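Local coordinates for esterase (Sinorhizobium meliloti 1021, PDB 4TX1), which hydrolyses acetyl esters as a carbohydrate acetylesterase of the SGNH hydrolase family, probably with arylesterase activity as well, at residues 116-127 / 174-184. Numbering follows the deposited sequence.
Sequences VKGIERLVNLVR and LYRDLADELDC
Two neighbouring helices of the alpha/beta SGNH-hydrolase fold, 112-127 and 171-182, pack through Val116, Ile119, Glu120 and Val123 against Tyr175, Leu178 and Leu182. Over the segments 116-127 and 174-182 they run in roughly the same direction, with a signed crossing angle of -30° and their axes 10.1 Å apart. Val116 enters first: with CG2 anti to its backbone N, the Val116 and Leu178 side chains slide past each other in opposite directions, Val116 CG2 coming 3.6 Å from Leu178 CB, while Val116 CB lies 4.0 Å from Tyr175 CD1. The Tyr175 ring crosses Ile119 at about a right angle, and Ile119 CG1 makes an off-centre CH-pi contact 4.1 Å from the ring centroid. Tyr175 OH is hydrogen-bonded to the carbonyl of Leu99, just after strand 94-98, tying the ring into the core. Leu178 CD2 settles against the helix backbone, 3.6 Å from Val116 O, and also touches Ile119 CG2. Val123 and Tyr175, with Cys184 just beyond helix 171-182, rest on strand 140-145 of the parallel five-stranded sheet. Glu120 lays its aliphatic part across Leu178 and Leu182; its OE1 stands 3.8 Å from Glu181 OE1, the carboxylate planes nearly perpendicular, and the salt bridge from Lys117 NZ to Glu120 OE2 probably eases this like-charge approach. Farther along, Leu182 CD1 meets CB and CG1 of Val123, and Cys184 SG touches the same CG1. At the C-terminal end of helix 171-182, Asp183 takes positive phi in a Schellman motif; here Arg127 bends at chi2 (-119°) and presents its guanidinium end-on to Leu182 O: NH1 at 2.9 Å and NH2 at 3.0 Å from that oxygen, which lies in the guanidinium plane. A weak bond from NH2 to Asp183 O extends the grip, and Val123 CG1 lies above one face of the Arg127 guanidinium, displaced toward its rim.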
ATOM      1  N   VAL A 116      10.497   4.583 -21.659  1.00 15.75           N
ATOM      2  CA  VAL A 116      10.468   6.040 -21.838  1.00 15.73           C
ATOM      3  C   VAL A 116       9.210   6.638 -21.179  1.00 13.56           C
ATOM      4  O   VAL A 116       9.273   7.725 -20.714  1.00 14.35           O
ATOM      5  CB  VAL A 116      10.633   6.454 -23.320  1.00 19.01           C
ATOM      6  CG1 VAL A 116       9.473   6.023 -24.112  1.00 17.66           C
ATOM      7  CG2 VAL A 116      10.908   7.947 -23.459  1.00 21.81           C
ATOM      8  N   LYS A 117       8.075   5.943 -21.188  1.00 13.44           N
ATOM      9  CA  LYS A 117       6.927   6.426 -20.417  1.00 14.28           C
ATOM     10  C   LYS A 117       7.235   6.522 -18.929  1.00 13.50           C
ATOM     11  O   LYS A 117       6.755   7.428 -18.257  1.00 13.55           O
ATOM     12  CB  LYS A 117       5.737   5.534 -20.633  1.00 16.27           C
ATOM     13  CG  LYS A 117       5.184   5.620 -22.033  1.00 20.22           C
ATOM     14  CD  LYS A 117       4.757   7.047 -22.444  1.00 23.88           C
ATOM     15  CE  LYS A 117       3.602   7.571 -21.642  1.00 27.58           C
ATOM     16  NZ  LYS A 117       3.179   8.999 -22.026  1.00 36.17           N
ATOM     17  N   GLY A 118       7.996   5.557 -18.401  1.00 13.23           N
ATOM     18  CA  GLY A 118       8.397   5.612 -16.986  1.00 13.43           C
ATOM     19  C   GLY A 118       9.306   6.820 -16.750  1.00 13.20           C
ATOM     20  O   GLY A 118       9.172   7.543 -15.739  1.00 12.04           O
ATOM     21  N   ILE A 119      10.277   7.075 -17.651  1.00 13.07           N
ATOM     22  CA  ILE A 119      11.107   8.274 -17.455  1.00 12.10           C
ATOM     23  C   ILE A 119      10.274   9.549 -17.473  1.00 11.87           C
ATOM     24  O   ILE A 119      10.512  10.471 -16.677  1.00 13.86           O
ATOM     25  CB  ILE A 119      12.207   8.363 -18.555  1.00 12.05           C
ATOM     26  CG1 ILE A 119      13.190   7.161 -18.467  1.00 13.01           C
ATOM     27  CG2 ILE A 119      12.974   9.683 -18.445  1.00 13.32           C
ATOM     28  CD1 ILE A 119      14.023   7.070 -17.198  1.00 13.68           C
ATOM     29  N   GLU A 120       9.305   9.592 -18.368  1.00 13.62           N
ATOM     30  CA  GLU A 120       8.348  10.684 -18.414  1.00 13.92           C
ATOM     31  C   GLU A 120       7.667  10.951 -17.087  1.00 12.79           C
ATOM     32  O   GLU A 120       7.560  12.085 -16.614  1.00 14.49           O
ATOM     33  CB  GLU A 120       7.397  10.520 -19.558  1.00 15.31           C
ATOM     34  CG  GLU A 120       6.420  11.682 -19.733  1.00 17.08           C
ATOM     35  CD  GLU A 120       5.553  11.498 -20.951  1.00 23.23           C
ATOM     36  OE1 GLU A 120       5.104  12.513 -21.473  1.00 31.10           O
ATOM     37  OE2 GLU A 120       5.280  10.382 -21.392  1.00 23.33           O
ATOM     38  N   ARG A 121       7.250   9.882 -16.463  1.00 13.28           N
ATOM     39  CA  ARG A 121       6.648  10.006 -15.149  1.00 12.95           C
ATOM     40  C   ARG A 121       7.651  10.555 -14.108  1.00 12.24           C
ATOM     41  O   ARG A 121       7.301  11.393 -13.361  1.00 13.06           O
ATOM     42  CB  ARG A 121       6.083   8.676 -14.696  1.00 20.00           C
ATOM     43  CG  ARG A 121       5.586   8.692 -13.280  1.00 20.00           C
ATOM     44  CD  ARG A 121       4.330   9.502 -13.112  1.00 20.00           C
ATOM     45  NE  ARG A 121       3.742   9.255 -11.822  1.00 20.00           N
ATOM     46  CZ  ARG A 121       3.202  10.163 -11.055  1.00 20.00           C
ATOM     47  NH1 ARG A 121       3.163  11.406 -11.427  1.00 20.00           N
ATOM     48  NH2 ARG A 121       2.763   9.791  -9.895  1.00 20.00           N
ATOM     49  N   LEU A 122       8.887  10.041 -14.106  1.00 11.79           N
ATOM     50  CA  LEU A 122       9.895  10.514 -13.218  1.00 11.66           C
ATOM     51  C   LEU A 122      10.140  12.011 -13.431  1.00 12.64           C
ATOM     52  O   LEU A 122      10.294  12.768 -12.487  1.00 12.64           O
ATOM     53  CB  LEU A 122      11.201   9.705 -13.334  1.00 11.83           C
ATOM     54  CG  LEU A 122      11.059   8.205 -13.030  1.00 11.95           C
ATOM     55  CD1 LEU A 122      12.439   7.541 -13.220  1.00 12.95           C
ATOM     56  CD2 LEU A 122      10.527   7.908 -11.636  1.00 13.84           C
ATOM     57  N   VAL A 123      10.205  12.427 -14.699  1.00 13.42           N
ATOM     58  CA  VAL A 123      10.443  13.864 -14.965  1.00 13.67           C
ATOM     59  C   VAL A 123       9.328  14.657 -14.306  1.00 13.76           C
ATOM     60  O   VAL A 123       9.565  15.681 -13.668  1.00 14.10           O
ATOM     61  CB  VAL A 123      10.540  14.155 -16.489  1.00 13.32           C
ATOM     62  CG1 VAL A 123      10.584  15.680 -16.697  1.00 15.81           C
ATOM     63  CG2 VAL A 123      11.801  13.429 -17.013  1.00 14.78           C
ATOM     64  N   ASN A 124       8.095  14.240 -14.535  1.00 13.79           N
ATOM     65  CA  ASN A 124       6.945  14.982 -13.958  1.00 15.77           C
ATOM     66  C   ASN A 124       6.941  15.013 -12.416  1.00 15.57           C
ATOM     67  O   ASN A 124       6.539  16.014 -11.827  1.00 14.62           O
ATOM     68  CB  ASN A 124       5.633  14.375 -14.482  1.00 17.30           C
ATOM     69  CG  ASN A 124       5.393  14.749 -15.957  1.00 25.04           C
ATOM     70  OD1 ASN A 124       5.609  15.936 -16.351  1.00 31.58           O
ATOM     71  ND2 ASN A 124       5.015  13.774 -16.773  1.00 25.80           N
ATOM     72  N   LEU A 125       7.414  13.917 -11.780  1.00 13.45           N
ATOM     73  CA  LEU A 125       7.553  13.889 -10.323  1.00 12.76           C
ATOM     74  C   LEU A 125       8.520  14.953  -9.856  1.00 12.79           C
ATOM     75  O   LEU A 125       8.326  15.555  -8.794  1.00 14.15           O
ATOM     76  CB  LEU A 125       7.951  12.466  -9.819  1.00 11.22           C
ATOM     77  CG  LEU A 125       6.795  11.473  -9.934  1.00 13.47           C
ATOM     78  CD1 LEU A 125       7.423  10.063  -9.729  1.00 11.76           C
ATOM     79  CD2 LEU A 125       5.693  11.755  -8.897  1.00 13.36           C
ATOM     80  N   VAL A 126       9.607  15.192 -10.598  1.00 12.66           N
ATOM     81  CA  VAL A 126      10.567  16.202 -10.233  1.00 11.59           C
ATOM     82  C   VAL A 126       9.884  17.602 -10.388  1.00 12.00           C
ATOM     83  O   VAL A 126       9.983  18.459  -9.451  1.00 15.09           O
ATOM     84  CB  VAL A 126      11.848  16.151 -11.096  1.00 12.81           C
ATOM     85  CG1 VAL A 126      12.738  17.325 -10.743  1.00 13.54           C
ATOM     86  CG2 VAL A 126      12.599  14.818 -10.854  1.00 12.89           C
ATOM     87  N   ARG A 127       9.240  17.782 -11.512  1.00 14.24           N
ATOM     88  CA  ARG A 127       8.726  19.078 -11.856  1.00 16.53           C
ATOM     89  C   ARG A 127       7.588  19.485 -10.959  1.00 17.79           C
ATOM     90  O   ARG A 127       7.323  20.645 -10.797  1.00 18.53           O
ATOM     91  CB  ARG A 127       8.309  19.071 -13.290  1.00 20.00           C
ATOM     92  CG  ARG A 127       9.482  18.798 -14.204  1.00 20.00           C
ATOM     93  CD  ARG A 127       9.694  19.942 -15.110  1.00 20.00           C
ATOM     94  NE  ARG A 127      10.969  19.993 -15.792  1.00 20.00           N
ATOM     95  CZ  ARG A 127      11.093  19.772 -17.077  1.00 20.00           C
ATOM     96  NH1 ARG A 127      10.058  19.393 -17.778  1.00 20.00           N
ATOM     97  NH2 ARG A 127      12.254  19.913 -17.651  1.00 20.00           N
ATOM     98  N   LEU A 174      14.549   7.125 -28.255  1.00 21.23           N
ATOM     99  CA  LEU A 174      13.331   7.433 -27.519  1.00 19.17           C
ATOM    100  C   LEU A 174      13.619   8.403 -26.382  1.00 17.43           C
ATOM    101  O   LEU A 174      12.840   9.341 -26.183  1.00 17.34           O
ATOM    102  CB  LEU A 174      12.680   6.168 -27.004  1.00 20.30           C
ATOM    103  CG  LEU A 174      12.040   5.202 -27.986  1.00 21.03           C
ATOM    104  CD1 LEU A 174      11.453   4.006 -27.229  1.00 24.11           C
ATOM    105  CD2 LEU A 174      11.013   5.951 -28.833  1.00 24.86           C
ATOM    106  N   TYR A 175      14.706   8.188 -25.605  1.00 17.19           N
ATOM    107  CA  TYR A 175      15.016   9.083 -24.506  1.00 16.39           C
ATOM    108  C   TYR A 175      15.397  10.475 -25.029  1.00 17.50           C
ATOM    109  O   TYR A 175      15.088  11.483 -24.452  1.00 19.47           O
ATOM    110  CB  TYR A 175      16.159   8.567 -23.623  1.00 14.73           C
ATOM    111  CG  TYR A 175      15.769   7.457 -22.655  1.00 15.82           C
ATOM    112  CD1 TYR A 175      14.631   6.709 -22.810  1.00 15.14           C
ATOM    113  CD2 TYR A 175      16.625   7.088 -21.641  1.00 13.77           C
ATOM    114  CE1 TYR A 175      14.312   5.650 -21.898  1.00 14.61           C
ATOM    115  CE2 TYR A 175      16.332   6.087 -20.731  1.00 14.45           C
ATOM    116  CZ  TYR A 175      15.172   5.359 -20.847  1.00 13.71           C
ATOM    117  OH  TYR A 175      14.809   4.264 -20.043  1.00 13.99           O
ATOM    118  N   ARG A 176      16.174  10.491 -26.143  1.00 19.73           N
ATOM    119  CA  ARG A 176      16.567  11.774 -26.714  1.00 18.91           C
ATOM    120  C   ARG A 176      15.342  12.580 -27.160  1.00 18.34           C
ATOM    121  O   ARG A 176      15.276  13.784 -26.913  1.00 21.18           O
ATOM    122  CB  ARG A 176      17.499  11.542 -27.936  1.00 21.41           C
ATOM    123  CG  ARG A 176      17.999  12.842 -28.617  1.00 25.27           C
ATOM    124  CD  ARG A 176      18.814  12.554 -29.885  1.00 30.98           C
ATOM    125  NE  ARG A 176      19.988  11.732 -29.643  1.00 37.07           N
ATOM    126  CZ  ARG A 176      20.155  10.446 -30.008  1.00 45.19           C
ATOM    127  NH1 ARG A 176      19.252   9.786 -30.758  1.00 52.08           N
ATOM    128  NH2 ARG A 176      21.291   9.829 -29.665  1.00 47.38           N
ATOM    129  N   ASP A 177      14.405  11.903 -27.825  1.00 19.85           N
ATOM    130  CA  ASP A 177      13.102  12.496 -28.289  1.00 21.34           C
ATOM    131  C   ASP A 177      12.332  13.031 -27.081  1.00 23.97           C
ATOM    132  O   ASP A 177      11.860  14.148 -27.070  1.00 22.07           O
ATOM    133  CB  ASP A 177      12.255  11.524 -29.022  1.00 24.96           C
ATOM    134  CG  ASP A 177      12.767  11.170 -30.419  1.00 29.12           C
ATOM    135  OD1 ASP A 177      13.695  11.779 -30.923  1.00 31.54           O
ATOM    136  OD2 ASP A 177      12.224  10.188 -30.939  1.00 36.97           O
ATOM    137  N   LEU A 178      12.260  12.241 -26.000  1.00 21.45           N
ATOM    138  CA  LEU A 178      11.610  12.719 -24.751  1.00 18.40           C
ATOM    139  C   LEU A 178      12.226  13.938 -24.142  1.00 18.79           C
ATOM    140  O   LEU A 178      11.517  14.869 -23.709  1.00 20.58           O
ATOM    141  CB  LEU A 178      11.502  11.518 -23.731  1.00 18.03           C
ATOM    142  CG  LEU A 178      10.670  11.849 -22.487  1.00 19.35           C
ATOM    143  CD1 LEU A 178       9.185  11.921 -22.768  1.00 18.75           C
ATOM    144  CD2 LEU A 178      10.964  10.855 -21.278  1.00 17.90           C
ATOM    145  N   ALA A 179      13.571  13.983 -24.062  1.00 18.00           N
ATOM    146  CA  ALA A 179      14.327  15.043 -23.466  1.00 20.38           C
ATOM    147  C   ALA A 179      13.994  16.320 -24.216  1.00 21.45           C
ATOM    148  O   ALA A 179      13.771  17.368 -23.609  1.00 19.53           O
ATOM    149  CB  ALA A 179      15.813  14.741 -23.532  1.00 19.24           C
ATOM    150  N   ASP A 180      13.930  16.166 -25.529  1.00 23.00           N
ATOM    151  CA  ASP A 180      13.592  17.336 -26.398  1.00 26.86           C
ATOM    152  C   ASP A 180      12.155  17.822 -26.139  1.00 25.24           C
ATOM    153  O   ASP A 180      11.934  19.022 -25.984  1.00 27.22           O
ATOM    154  CB  ASP A 180      13.830  16.951 -27.876  1.00 27.48           C
ATOM    155  CG  ASP A 180      13.627  18.155 -28.839  1.00 39.22           C
ATOM    156  OD1 ASP A 180      14.043  19.307 -28.496  1.00 49.20           O
ATOM    157  OD2 ASP A 180      13.028  17.946 -29.900  1.00 45.07           O
ATOM    158  N   GLU A 181      11.215  16.892 -26.019  1.00 25.14           N
ATOM    159  CA  GLU A 181       9.788  17.147 -25.766  1.00 26.51           C
ATOM    160  C   GLU A 181       9.590  17.812 -24.428  1.00 28.02           C
ATOM    161  O   GLU A 181       8.875  18.798 -24.313  1.00 26.29           O
ATOM    162  CB  GLU A 181       9.043  15.856 -25.936  1.00 34.02           C
ATOM    163  CG  GLU A 181       7.536  15.918 -25.779  1.00 43.51           C
ATOM    164  CD  GLU A 181       6.971  14.532 -25.456  1.00 55.85           C
ATOM    165  OE1 GLU A 181       6.061  14.457 -24.580  1.00 55.80           O
ATOM    166  OE2 GLU A 181       7.485  13.514 -26.055  1.00 59.72           O
ATOM    167  N   LEU A 182      10.375  17.412 -23.414  1.00 23.47           N
ATOM    168  CA  LEU A 182      10.213  17.899 -22.080  1.00 24.42           C
ATOM    169  C   LEU A 182      11.246  18.919 -21.614  1.00 24.89           C
ATOM    170  O   LEU A 182      11.289  19.248 -20.428  1.00 28.17           O
ATOM    171  CB  LEU A 182      10.234  16.677 -21.089  1.00 24.45           C
ATOM    172  CG  LEU A 182       9.177  15.578 -21.269  1.00 26.35           C
ATOM    173  CD1 LEU A 182       9.344  14.492 -20.187  1.00 25.78           C
ATOM    174  CD2 LEU A 182       7.785  16.170 -21.268  1.00 28.61           C
ATOM    175  N   ASP A 183      12.089  19.438 -22.492  1.00 28.90           N
ATOM    176  CA  ASP A 183      13.096  20.354 -22.014  1.00 29.09           C
ATOM    177  C   ASP A 183      14.031  19.871 -20.960  1.00 27.75           C
ATOM    178  O   ASP A 183      14.310  20.553 -19.964  1.00 26.60           O
ATOM    179  CB  ASP A 183      12.425  21.585 -21.449  1.00 40.08           C
ATOM    180  CG  ASP A 183      12.708  22.739 -22.265  1.00 53.02           C
ATOM    181  OD1 ASP A 183      12.092  22.792 -23.360  1.00 57.61           O
ATOM    182  OD2 ASP A 183      13.616  23.497 -21.838  1.00 62.04           O
ATOM    183  N   CYS A 184      14.540  18.670 -21.174  1.00 24.52           N
ATOM    184  CA  CYS A 184      15.540  18.084 -20.331  1.00 23.12           C
ATOM    185  C   CYS A 184      16.813  17.957 -21.190  1.00 19.94           C
ATOM    186  O   CYS A 184      16.734  17.853 -22.439  1.00 21.76           O
ATOM    187  CB  CYS A 184      15.123  16.602 -20.000  1.00 20.90           C
ATOM    188  SG  CYS A 184      13.773  16.561 -18.840  1.00 25.26           S
TER